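Local coordinates for protein O-methyltransferase family 2 (Planctopirus limnophila, PDB 5I2H) that probably transfers methyl groups from S-adenosyl-L-methionine to hydroxyl groups of small molecules, works as a dimer, and binds the flavone apigenin in this crystal, at residues Arg25-Phe28 and Ala29-Leu33; Ala114-Ala117 and Gly118-Ala121; Arg282-Ala285 and Lys286-Gly290; Ala329-Leu332 and Glu333-Arg336. All blocks are in the same frame, centred on the assembly; numbering follows the deposited sequence.

In the fold
All four contacts are local, within one helix or at its start. Interactions 1 and 2 lie in the helical region at the dimer interface and touch each other, Glu31 packing on Gly118 and Thr119. Interactions 3 and 4, with centres about 17 Å apart, belong to the Rossmann-like methyltransferase region. Interactions 2 and 4 begin helices: a serine N-cap with exposed neighbours, far from the centre of the chain, and a capping box with two buried tyrosines nearer that centre. Interaction 1 takes in the first turns of helix 26-39 and interaction 3 the last turns of helix 277-289; the first faces the second subunit, the third turns apolar residues to the sheet and Arg282 outward.

Interaction 1: residues Arg25-Phe28 and Ala29-Leu33; sequences RGNF and ATELL
Asn27 reaches forward one turn of helix 26-39 to Glu31, and its amide holds the carboxylate through a bond from ND2 to OE2 of 3.2 Å. The N-H points almost straight at the oxygen, at 172°, and OE2 lies in the amide plane, yet the donor comes in from above the plane of the carboxylate. The two flat groups are turned 71° against each other. Asn27 can do this because its CG sits between the backbone N and the carbonyl carbon (chi1 64°), which also lays ND2 over the centre of the Phe28 ring, 3.3 Å above its plane. Glu31 OE1 approaches the same ring obliquely, 3.5 Å from Phe28 CD1. The backbone is firm along this turn, Glu31 N bonding to Asn27 O at 2.9 Å and Leu32 N to Phe28 O at 3.0 Å. The tight part is the Asn27 amide, held between the Phe28 ring and the Glu31 carboxylate; all three residues keep some exposure, whereas Ala29, Thr30 and Leu32 are buried. At the start of the helix Gly26 O receives two weak bonds, from Ala29 N and Thr30 N. An alanine in place of Glu31 would remove the carboxylate and is likely to leave the Asn27 amide without its mate and freer to turn off the Phe28 ring. Helix 312-324 takes Phe28 and Leu32, helix 117-128 packs on Glu31, and Thr30 OG1 is hydrogen-bonded to Phe24 O of the second subunit, so this turn packs on its own chain's helices and on the second subunit.

Interaction 2: residues Ala114-Ala117 and Gly118-Ala121; sequences AQSA and GTLA. With EDO (1,2-ethanediol), chain D.
Leu120 folds back over the carbonyl oxygens of the residues that lead into its helix. Its CG lies 3.3 Å from Ser116 O, CD1 is 3.5 Å from Gln115 O, and CD2 is 3.7 Å from Ala114 O, so the two methyls divide between successive peptides of the incoming loop. With CG anti to its own carbonyl carbon (chi1 -65°), the isobutyl group is directed back along the helix toward that loop. The outer end of Gln115, bent at chi2, brings OE1 near the same methyls, though more loosely. Ser116 occupies the N-cap position before helix 117-128, and its hydroxyl is turned in between the backbone N and the carbonyl carbon. Ser116 OG stands 3.0 Å from Thr119 OG1, and the Thr119 hydroxyl is hydrogen-bonded to Ala113 O, to which Ser116 OG also makes a weak bond. The first regular turn closes with Leu120 N on Ser116 O, 2.9 Å and nearly straight at 178°, followed by Ala121 N on Ala117 O. On the outer side, Ala117 N donates a hydrogen bond to O1 of a bound ethanediol at 2.8 Å, and Ala117 packs on Ala117 of the second subunit. Toward the protein, Thr119 and Leu120 rest on helix 26-39, where His39 NE2 is hydrogen-bonded to Ala114 O. The chemistry is that of a helix start: its early N-H groups point back out of the N-terminal end and need acceptors from outside the helix, consistent with the diol, probably from the crystallisation liquor, bound at Ala117 N.

Interaction 3: residues Arg282-Ala285 and Lys286-Gly290; sequences RLVA and KATSG. With FMT (formic acid), chain H.
The guanidinium of Arg282 meets Lys286 obliquely, NH1 lying 3.9 Å from Lys286 CB, and offers its NE/NH2 edge to a bound formic acid molecule (probably from the crystallisation liquor, perhaps as formate). Two bonds grip it: NE to O2 at 2.9 Å and NH2 to O1 at 3.1 Å, both close to straight, with its carbon in the guanidinium plane. Bends at chi2 and chi3 bring the arginine chain round so that this edge faces the acid while NH1 is left beside the lysine. The ammonium of Lys286 goes elsewhere, bonding to Asp258 O and Met255 O and making a cation-pi contact with Phe260. Arg282 and Lys286 belong to helix 277-289, the crossover between parallel strands 265-269 and 296-301 in the Rossmann-like methyltransferase fold; Val284 and Ala287 pack on Leu297 of the second strand. One turn along, Val284 O accepts two hydrogen bonds from one residue: Thr288 N at 2.9 Å and Thr288 OG1 at 2.8 Å, arriving from opposite faces of the carbonyl plane. The hydroxyl can reach back because OG1 lies anti to its own carbonyl carbon (chi1 -63°). A valine in place of Thr288 would lack the hydroxyl and would probably leave Val284 O with the backbone N-H alone on this turn. Val284 CG1 runs alongside that hydroxyl, 4.1 Å from OG1, and Thr288 also touches Ala342 and Leu344.

Interaction 4: residues Ala329-Leu332 and Glu333-Arg336; sequences AYSL and EEYR
Ser331 and Glu334 form a capping box at the start of helix 332-341. Glu334 N donates to Ser331 OG at 3.1 Å, and in return Ser331 N donates to Glu334 OE1 at 2.9 Å, meeting that oxygen on its anti side and only slightly out of the carboxylate plane. The glutamate swings back over the cap because its CG is anti to its carbonyl carbon (chi1 -71°) and the chain beyond is extended. There it crosses Tyr330 at about a right angle: OE1 sits at the ring edge, 3.3 Å from Tyr330 CD1, with ring and carboxylate planes 71° apart. The other oxygen, OE2, forms salt bridges with Arg277 and Arg328, so the carboxylate is held from both ends and probably stays charged. On its other side Tyr330 turns an edge to the face of Tyr335 in an offset T-shaped pair, the planes at 85° and the centroids 6.0 Å apart, while Tyr330 CB packs 3.7 Å from Tyr335 CE2. Tyr335 packs the helix on Ile299 and Ile359 of the central sheet, while Tyr330 OH bonds to Trp275 O in another loop. One water joins the two tyrosines, accepting from Tyr335 OH at 2.7 Å and from Tyr330 N at 3.0 Å.

Interaction 1: residues Arg25-Phe28 and Ala29-Leu33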
loop_
_atom_site.group_PDB
_atom_site.type_symbol
_atom_site.label_atom_id
_atom_site.label_comp_id
_atom_site.label_asym_id
_atom_site.label_seq_id
_atom_site.Cartn_x
_atom_site.Cartn_y
_atom_site.Cartn_z
ATOM N N ARG A 25 3.456 -4.551 0.774
ATOM C CA ARG A 25 4.400 -3.471 0.458
ATOM C C ARG A 25 3.767 -2.092 0.453
ATOM O O ARG A 25 4.447 -1.132 0.058
ATOM C CB ARG A 25 5.028 -3.625 -0.917
ATOM C CG ARG A 25 5.291 -4.981 -1.334
ATOM C CD ARG A 25 6.519 -5.474 -0.735
ATOM N NE ARG A 25 6.830 -6.800 -1.254
ATOM C CZ ARG A 25 7.576 -7.648 -0.573
ATOM N NH1 ARG A 25 7.851 -8.840 -1.062
ATOM N NH2 ARG A 25 8.031 -7.278 0.637
ATOM N N GLY A 26 2.481 -1.969 0.810
ATOM C CA GLY A 26 1.782 -0.707 0.623
ATOM C C GLY A 26 2.416 0.467 1.338
ATOM O O GLY A 26 2.327 1.598 0.854
ATOM N N ASN A 27 3.013 0.238 2.511
ATOM C CA ASN A 27 3.616 1.365 3.235
ATOM C C ASN A 27 4.647 2.103 2.391
ATOM O O ASN A 27 4.832 3.313 2.574
ATOM C CB ASN A 27 4.310 0.913 4.528
ATOM C CG ASN A 27 5.493 -0.016 4.237
ATOM O OD1 ASN A 27 5.296 -1.132 3.740
ATOM N ND2 ASN A 27 6.717 0.449 4.505
ATOM N N PHE A 28 5.364 1.391 1.508
ATOM C CA PHE A 28 6.387 2.077 0.732
ATOM C C PHE A 28 5.789 3.012 -0.296
ATOM O O PHE A 28 6.473 3.962 -0.702
ATOM C CB PHE A 28 7.348 1.073 0.091
ATOM C CG PHE A 28 8.231 0.436 1.108
ATOM C CD1 PHE A 28 9.252 1.175 1.686
ATOM C CD2 PHE A 28 7.985 -0.875 1.548
ATOM C CE1 PHE A 28 10.072 0.605 2.662
ATOM C CE2 PHE A 28 8.789 -1.458 2.527
ATOM C CZ PHE A 28 9.835 -0.703 3.099
ATOM N N ALA A 29 4.543 2.779 -0.730
ATOM C CA ALA A 29 3.856 3.766 -1.562
ATOM C C ALA A 29 3.597 5.051 -0.777
ATOM O O ALA A 29 3.960 6.152 -1.218
ATOM C CB ALA A 29 2.542 3.178 -2.094
ATOM N N THR A 30 3.020 4.920 0.422
ATOM C CA THR A 30 2.774 6.093 1.263
ATOM C C THR A 30 4.070 6.841 1.547
ATOM O O THR A 30 4.146 8.067 1.414
ATOM C CB THR A 30 2.154 5.644 2.585
ATOM O OG1 THR A 30 1.024 4.832 2.298
ATOM C CG2 THR A 30 1.770 6.849 3.464
ATOM N N GLU A 31 5.099 6.106 1.957
ATOM C CA GLU A 31 6.358 6.735 2.343
ATOM C C GLU A 31 7.047 7.410 1.160
ATOM O O GLU A 31 7.590 8.514 1.301
ATOM C CB GLU A 31 7.269 5.696 2.979
ATOM C CG GLU A 31 6.726 5.253 4.347
ATOM C CD GLU A 31 7.282 3.882 4.793
ATOM O OE1 GLU A 31 8.227 3.363 4.159
ATOM O OE2 GLU A 31 6.790 3.328 5.790
ATOM N N LEU A 32 7.055 6.777 -0.011
ATOM C CA LEU A 32 7.716 7.424 -1.141
ATOM C C LEU A 32 6.954 8.677 -1.576
ATOM O O LEU A 32 7.565 9.683 -1.958
ATOM C CB LEU A 32 7.872 6.459 -2.310
ATOM C CG LEU A 32 8.687 7.060 -3.490
ATOM C CD1 LEU A 32 10.109 7.429 -3.099
ATOM C CD2 LEU A 32 8.771 6.097 -4.625
ATOM N N LEU A 33 5.617 8.636 -1.510
ATOM C CA LEU A 33 4.818 9.828 -1.821
ATOM C C LEU A 33 5.143 10.959 -0.860
ATOM O O LEU A 33 5.428 12.091 -1.289
ATOM C CB LEU A 33 3.311 9.503 -1.780
ATOM C CG LEU A 33 2.829 8.782 -3.034
ATOM C CD1 LEU A 33 1.441 8.192 -2.762
ATOM C CD2 LEU A 33 2.826 9.706 -4.260
#

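Interaction 2: residues Ala114-Ala117 and Gly118-Ala121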
loop_
_atom_site.group_PDB
_atom_site.type_symbol
_atom_site.label_atom_id
_atom_site.label_comp_id
_atom_site.label_asym_id
_atom_site.label_seq_id
_atom_site.Cartn_x
_atom_site.Cartn_y
_atom_site.Cartn_z
ATOM N N ALA A 114 4.227 13.371 6.354
ATOM C CA ALA A 114 5.632 13.758 6.174
ATOM C C ALA A 114 6.489 13.416 7.389
ATOM O O ALA A 114 7.708 13.256 7.271
ATOM C CB ALA A 114 5.732 15.259 5.895
ATOM N N GLN A 115 5.888 13.348 8.563
ATOM C CA GLN A 115 6.639 13.154 9.788
ATOM C C GLN A 115 6.390 11.795 10.403
ATOM O O GLN A 115 6.787 11.564 11.551
ATOM C CB GLN A 115 6.302 14.262 10.782
ATOM C CG GLN A 115 6.654 15.642 10.224
ATOM C CD GLN A 115 8.150 15.806 10.067
ATOM O OE1 GLN A 115 8.905 15.441 10.954
ATOM N NE2 GLN A 115 8.586 16.301 8.922
ATOM N N SER A 116 5.735 10.889 9.676
ATOM C CA SER A 116 5.589 9.537 10.185
ATOM C C SER A 116 6.967 8.881 10.292
ATOM O O SER A 116 7.900 9.207 9.549
ATOM C CB SER A 116 4.679 8.708 9.285
ATOM O OG SER A 116 5.394 8.274 8.128
ATOM N N ALA A 117 7.097 7.964 11.246
ATOM C CA ALA A 117 8.374 7.279 11.426
ATOM C C ALA A 117 8.806 6.583 10.135
ATOM O O ALA A 117 9.990 6.614 9.769
ATOM C CB ALA A 117 8.274 6.276 12.581
ATOM N N GLY A 118 7.857 5.974 9.420
ATOM C CA GLY A 118 8.192 5.325 8.163
ATOM C C GLY A 118 8.708 6.293 7.108
ATOM O O GLY A 118 9.695 6.012 6.422
ATOM N N THR A 119 8.044 7.439 6.951
ATOM C CA THR A 119 8.511 8.404 5.968
ATOM C C THR A 119 9.892 8.925 6.341
ATOM O O THR A 119 10.790 8.980 5.497
ATOM C CB THR A 119 7.524 9.563 5.851
ATOM O OG1 THR A 119 6.276 9.032 5.404
ATOM C CG2 THR A 119 8.036 10.578 4.835
ATOM N N LEU A 120 10.071 9.334 7.608
ATOM C CA LEU A 120 11.373 9.839 8.037
ATOM C C LEU A 120 12.479 8.805 7.836
ATOM O O LEU A 120 13.595 9.163 7.439
ATOM C CB LEU A 120 11.314 10.264 9.507
ATOM C CG LEU A 120 10.370 11.441 9.749
ATOM C CD1 LEU A 120 10.279 11.728 11.244
ATOM C CD2 LEU A 120 10.910 12.665 8.964
ATOM N N ALA A 121 12.193 7.523 8.121
ATOM C CA ALA A 121 13.191 6.476 7.916
ATOM C C ALA A 121 13.574 6.380 6.450
ATOM O O ALA A 121 14.758 6.236 6.109
ATOM C CB ALA A 121 12.663 5.131 8.419
HETATM C C1 EDO D . 4.568 6.362 13.167
HETATM O O1 EDO D . 4.976 7.720 13.003
HETATM C C2 EDO D . 3.192 6.094 12.590
HETATM O O2 EDO D . 3.342 5.940 11.168
#

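Interaction 3: residues Arg282-Ala285 and Lys286-Gly290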
loop_
_atom_site.group_PDB
_atom_site.type_symbol
_atom_site.label_atom_id
_atom_site.label_comp_id
_atom_site.label_asym_id
_atom_site.label_seq_id
_atom_site.Cartn_x
_atom_site.Cartn_y
_atom_site.Cartn_z
ATOM N N ARG A 282 30.930 -8.689 -9.122
ATOM C CA ARG A 282 31.952 -9.471 -8.437
ATOM C C ARG A 282 31.430 -10.857 -8.094
ATOM O O ARG A 282 32.104 -11.867 -8.354
ATOM C CB ARG A 282 32.404 -8.725 -7.167
ATOM C CG ARG A 282 33.415 -9.495 -6.284
ATOM C CD ARG A 282 34.884 -9.205 -6.650
ATOM N NE ARG A 282 35.155 -9.723 -7.970
ATOM C CZ ARG A 282 35.536 -10.974 -8.210
ATOM N NH1 ARG A 282 35.688 -11.840 -7.204
ATOM N NH2 ARG A 282 35.747 -11.361 -9.462
ATOM N N LEU A 283 30.206 -10.937 -7.532
ATOM C CA LEU A 283 29.686 -12.238 -7.098
ATOM C C LEU A 283 29.424 -13.137 -8.302
ATOM O O LEU A 283 29.723 -14.339 -8.271
ATOM C CB LEU A 283 28.413 -12.064 -6.257
ATOM C CG LEU A 283 27.973 -13.353 -5.560
ATOM C CD1 LEU A 283 29.055 -13.939 -4.646
ATOM C CD2 LEU A 283 26.714 -13.079 -4.756
ATOM N N VAL A 284 28.883 -12.559 -9.379
ATOM C CA VAL A 284 28.620 -13.337 -10.583
ATOM C C VAL A 284 29.925 -13.874 -11.161
ATOM O O VAL A 284 30.020 -15.059 -11.532
ATOM C CB VAL A 284 27.853 -12.476 -11.606
ATOM C CG1 VAL A 284 27.852 -13.166 -12.970
ATOM C CG2 VAL A 284 26.387 -12.260 -11.141
ATOM N N ALA A 285 30.968 -13.032 -11.191
ATOM C CA ALA A 285 32.275 -13.472 -11.686
ATOM C C ALA A 285 32.860 -14.602 -10.836
ATOM O O ALA A 285 33.372 -15.598 -11.371
ATOM C CB ALA A 285 33.242 -12.292 -11.725
ATOM N N LYS A 286 32.818 -14.456 -9.511
ATOM C CA LYS A 286 33.416 -15.474 -8.645
ATOM C C LYS A 286 32.688 -16.806 -8.805
ATOM O O LYS A 286 33.319 -17.873 -8.947
ATOM C CB LYS A 286 33.400 -15.006 -7.175
ATOM C CG LYS A 286 33.967 -16.017 -6.165
ATOM C CD LYS A 286 34.188 -15.345 -4.738
ATOM C CE LYS A 286 34.848 -16.299 -3.743
ATOM N NZ LYS A 286 33.938 -17.453 -3.437
ATOM N N ALA A 287 31.359 -16.770 -8.780
ATOM C CA ALA A 287 30.596 -18.000 -8.999
ATOM C C ALA A 287 30.942 -18.636 -10.345
ATOM O O ALA A 287 31.151 -19.852 -10.428
ATOM C CB ALA A 287 29.098 -17.716 -8.902
ATOM N N THR A 288 30.995 -17.826 -11.412
ATOM C CA THR A 288 31.278 -18.340 -12.758
ATOM C C THR A 288 32.664 -18.965 -12.839
ATOM O O THR A 288 32.864 -19.961 -13.556
ATOM C CB THR A 288 31.185 -17.207 -13.774
ATOM O OG1 THR A 288 29.858 -16.700 -13.797
ATOM C CG2 THR A 288 31.522 -17.712 -15.200
ATOM N N SER A 289 33.626 -18.422 -12.081
ATOM C CA SER A 289 35.027 -18.791 -12.268
ATOM C C SER A 289 35.258 -20.280 -12.019
ATOM O O SER A 289 36.114 -20.894 -12.665
ATOM C CB SER A 289 35.912 -17.941 -11.353
ATOM O OG SER A 289 35.733 -18.310 -9.999
ATOM N N GLY A 290 34.484 -20.888 -11.133
ATOM C CA GLY A 290 34.681 -22.283 -10.818
ATOM C C GLY A 290 33.792 -23.261 -11.552
ATOM O O GLY A 290 33.915 -24.470 -11.326
HETATM C C FMT H . 34.511 -8.268 -11.106
HETATM O O1 FMT H . 35.301 -9.148 -11.540
HETATM O O2 FMT H . 34.525 -7.679 -9.987
#

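Interaction 4: residues Ala329-Leu332 and Glu333-Arg336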
loop_
_atom_site.group_PDB
_atom_site.type_symbol
_atom_site.label_atom_id
_atom_site.label_comp_id
_atom_site.label_asym_id
_atom_site.label_seq_id
_atom_site.Cartn_x
_atom_site.Cartn_y
_atom_site.Cartn_z
ATOM N N ALA A 329 15.904 -3.967 -6.508
ATOM C CA ALA A 329 15.526 -4.861 -7.602
ATOM C C ALA A 329 16.217 -4.408 -8.879
ATOM O O ALA A 329 16.436 -3.205 -9.093
ATOM C CB ALA A 329 14.005 -4.881 -7.805
ATOM N N TYR A 330 16.551 -5.384 -9.730
ATOM C CA TYR A 330 17.227 -5.146 -10.999
ATOM C C TYR A 330 16.373 -5.675 -12.156
ATOM O O TYR A 330 15.457 -6.479 -11.952
ATOM C CB TYR A 330 18.630 -5.808 -11.015
ATOM C CG TYR A 330 19.579 -5.170 -10.033
ATOM C CD1 TYR A 330 20.056 -3.869 -10.239
ATOM C CD2 TYR A 330 20.013 -5.854 -8.892
ATOM C CE1 TYR A 330 20.953 -3.266 -9.328
ATOM C CE2 TYR A 330 20.895 -5.271 -8.002
ATOM C CZ TYR A 330 21.363 -3.973 -8.220
ATOM O OH TYR A 330 22.231 -3.390 -7.320
ATOM N N SER A 331 16.692 -5.234 -13.386
ATOM C CA SER A 331 15.999 -5.699 -14.585
ATOM C C SER A 331 16.724 -6.903 -15.204
ATOM O O SER A 331 17.878 -7.189 -14.890
ATOM C CB SER A 331 15.916 -4.590 -15.640
ATOM O OG SER A 331 17.245 -4.272 -16.070
ATOM N N LEU A 332 16.031 -7.601 -16.120
ATOM C CA LEU A 332 16.684 -8.684 -16.850
ATOM C C LEU A 332 17.889 -8.157 -17.611
ATOM O O LEU A 332 18.949 -8.797 -17.624
ATOM C CB LEU A 332 15.711 -9.369 -17.809
ATOM C CG LEU A 332 16.253 -10.580 -18.621
ATOM C CD1 LEU A 332 16.789 -11.703 -17.746
ATOM C CD2 LEU A 332 15.188 -11.156 -19.531
ATOM N N GLU A 333 17.764 -6.955 -18.198
ATOM C CA GLU A 333 18.877 -6.373 -18.941
ATOM C C GLU A 333 20.084 -6.156 -18.029
ATOM O O GLU A 333 21.230 -6.435 -18.422
ATOM C CB GLU A 333 18.413 -5.072 -19.607
ATOM C CG GLU A 333 19.487 -4.248 -20.245
ATOM C CD GLU A 333 18.902 -2.982 -20.905
ATOM O OE1 GLU A 333 17.829 -3.068 -21.555
ATOM O OE2 GLU A 333 19.499 -1.896 -20.753
ATOM N N GLU A 334 19.840 -5.747 -16.773
ATOM C CA GLU A 334 20.941 -5.566 -15.823
ATOM C C GLU A 334 21.593 -6.903 -15.466
ATOM O O GLU A 334 22.822 -7.039 -15.532
ATOM C CB GLU A 334 20.443 -4.811 -14.586
ATOM C CG GLU A 334 20.165 -3.335 -14.953
ATOM C CD GLU A 334 19.521 -2.504 -13.841
ATOM O OE1 GLU A 334 18.627 -3.042 -13.135
ATOM O OE2 GLU A 334 19.906 -1.306 -13.715
ATOM N N TYR A 335 20.796 -7.917 -15.121
ATOM C CA TYR A 335 21.370 -9.250 -14.905
ATOM C C TYR A 335 22.155 -9.733 -16.133
ATOM O O TYR A 335 23.277 -10.251 -15.997
ATOM C CB TYR A 335 20.285 -10.253 -14.524
ATOM C CG TYR A 335 19.772 -10.018 -13.128
ATOM C CD1 TYR A 335 20.622 -10.201 -12.030
ATOM C CD2 TYR A 335 18.469 -9.586 -12.899
ATOM C CE1 TYR A 335 20.205 -9.952 -10.739
ATOM C CE2 TYR A 335 18.002 -9.362 -11.589
ATOM C CZ TYR A 335 18.888 -9.545 -10.515
ATOM O OH TYR A 335 18.486 -9.269 -9.240
ATOM N N ARG A 336 21.614 -9.522 -17.339
ATOM C CA ARG A 336 22.306 -9.994 -18.538
ATOM C C ARG A 336 23.620 -9.256 -18.760
ATOM O O ARG A 336 24.583 -9.845 -19.268
ATOM C CB ARG A 336 21.395 -9.874 -19.761
ATOM C CG ARG A 336 20.289 -10.913 -19.787
ATOM C CD ARG A 336 19.656 -11.026 -21.159
ATOM N NE ARG A 336 20.668 -11.482 -22.120
ATOM C CZ ARG A 336 20.474 -11.674 -23.418
ATOM N NH1 ARG A 336 19.285 -11.450 -23.964
ATOM N NH2 ARG A 336 21.491 -12.089 -24.171
HETATM O O HOH W 1 16.052 -8.151 -8.817
#